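Local coordinates for protein pyruvate kinase (Cryptosporidium parvum, PDB 4DRS) that probably catalyses the last step of glycolysis, transferring the phosphoryl group of phosphoenolpyruvate to ADP to give pyruvate and ATP, at residues Leu488-Ala491 / Lys492-Leu496. Residues are numbered along the deposited sequence; the frame is centred on the assembly and turned at random.
Sequences LALA and KEESL
L490 reaches forward along the helix with its CD1 methyl, which comes near two carboxylate oxygens: CD1 of L490 is 3.8 Å from OE2 of E493 and 4.0 Å from OE2 of E494. The leucine owes this reach to a CG set opposite the backbone N (chi1 -174°), beside its own carbonyl carbon. E494 has a different rotamer, with CG beside the backbone N, and its extended chain passes the L490 carbonyl, CG of E494 being 3.4 Å from O of L490. Its other carboxylate oxygen, OE1, is taken by the hydroxyl of Y472 on strand 469-473, with K470 a weak, long ion partner. The K492 side chain leads away from the preceding turn, and its NZ is hydrogen-bonded to OG of S499.

Underneath, the backbone changes pattern. K492 N and E493 N still make regular helical bonds to L488 O and A489 O, and E494 N bonds L490 O at 3.0 Å, a bent bond (N-H...O 135°). A491 O then receives L496 N at 2.9 Å, a fairly straight bond (163°), plus a weak one from E494 N. S495, at positive phi, makes the reversal and gives its N to K492 O. The turn brings L496 back over the helix end, where CB of L496 stands 4.2 Å from CB of A491; both side chains also pack on I451 and Y472, on neighbouring strands of the domain's mixed sheet. The 6→1 and 5→2 bonds with this apolar contact form a Schellman motif, which here ends helix 480-493 against the sheet of the C-terminal alpha/beta domain of pyruvate kinase.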
loop_
_atom_site.group_PDB
_atom_site.type_symbol
_atom_site.label_atom_id
_atom_site.label_comp_id
_atom_site.label_asym_id
_atom_site.label_seq_id
_atom_site.Cartn_x
_atom_site.Cartn_y
_atom_site.Cartn_z
ATOM N N LEU A 488 12.575 22.801 27.094
ATOM C CA LEU A 488 11.304 22.248 27.562
ATOM C C LEU A 488 10.567 23.208 28.505
ATOM O O LEU A 488 9.335 23.292 28.474
ATOM C CB LEU A 488 11.521 20.900 28.254
ATOM C CG LEU A 488 11.849 19.684 27.382
ATOM C CD1 LEU A 488 12.405 18.562 28.249
ATOM C CD2 LEU A 488 10.630 19.211 26.605
ATOM N N ALA A 489 11.323 23.925 29.336
ATOM C CA ALA A 489 10.745 24.914 30.246
ATOM C C ALA A 489 10.179 26.101 29.470
ATOM O O ALA A 489 9.048 26.533 29.719
ATOM C CB ALA A 489 11.775 25.377 31.270
ATOM N N LEU A 490 10.963 26.614 28.523
ATOM C CA LEU A 490 10.523 27.719 27.677
ATOM C C LEU A 490 9.336 27.312 26.802
ATOM O O LEU A 490 8.394 28.092 26.638
ATOM C CB LEU A 490 11.683 28.261 26.828
ATOM C CG LEU A 490 11.475 29.516 25.963
ATOM C CD1 LEU A 490 10.827 30.661 26.733
ATOM C CD2 LEU A 490 12.797 29.971 25.363
ATOM N N ALA A 491 9.372 26.091 26.266
ATOM C CA ALA A 491 8.273 25.575 25.442
ATOM C C ALA A 491 6.993 25.356 26.248
ATOM O O ALA A 491 5.889 25.560 25.735
ATOM C CB ALA A 491 8.684 24.294 24.728
ATOM N N LYS A 492 7.150 24.934 27.501
ATOM C CA LYS A 492 6.026 24.802 28.430
ATOM C C LYS A 492 5.394 26.171 28.685
ATOM O O LYS A 492 4.169 26.303 28.671
ATOM C CB LYS A 492 6.482 24.158 29.743
ATOM C CG LYS A 492 5.355 23.688 30.653
ATOM C CD LYS A 492 5.903 23.080 31.938
ATOM C CE LYS A 492 4.807 22.835 32.971
ATOM N NZ LYS A 492 3.908 21.695 32.619
ATOM N N GLU A 493 6.241 27.180 28.896
ATOM C CA GLU A 493 5.808 28.571 29.088
ATOM C C GLU A 493 5.053 29.121 27.867
ATOM O O GLU A 493 4.131 29.926 28.013
ATOM C CB GLU A 493 7.017 29.460 29.429
ATOM C CG GLU A 493 6.737 30.956 29.509
ATOM C CD GLU A 493 7.989 31.786 29.755
ATOM O OE1 GLU A 493 8.594 31.655 30.842
ATOM O OE2 GLU A 493 8.361 32.584 28.866
ATOM N N GLU A 494 5.444 28.675 26.673
ATOM C CA GLU A 494 4.832 29.132 25.420
ATOM C C GLU A 494 3.649 28.270 24.980
ATOM O O GLU A 494 3.141 28.427 23.865
ATOM C CB GLU A 494 5.878 29.187 24.304
ATOM C CG GLU A 494 6.936 30.263 24.490
ATOM C CD GLU A 494 8.069 30.148 23.491
ATOM O OE1 GLU A 494 8.212 29.074 22.869
ATOM O OE2 GLU A 494 8.822 31.132 23.331
ATOM N N SER A 495 3.218 27.367 25.862
ATOM C CA SER A 495 2.069 26.483 25.629
ATOM C C SER A 495 2.261 25.553 24.424
ATOM O O SER A 495 1.315 25.272 23.681
ATOM C CB SER A 495 0.766 27.292 25.501
ATOM O OG SER A 495 0.524 28.076 26.660
ATOM N N LEU A 496 3.492 25.078 24.241
ATOM C CA LEU A 496 3.812 24.163 23.147
ATOM C C LEU A 496 3.878 22.717 23.629
ATOM O O LEU A 496 3.709 21.789 22.841
ATOM C CB LEU A 496 5.126 24.567 22.467
ATOM C CG LEU A 496 5.230 25.996 21.920
ATOM C CD1 LEU A 496 6.651 26.301 21.462
ATOM C CD2 LEU A 496 4.238 26.235 20.790
#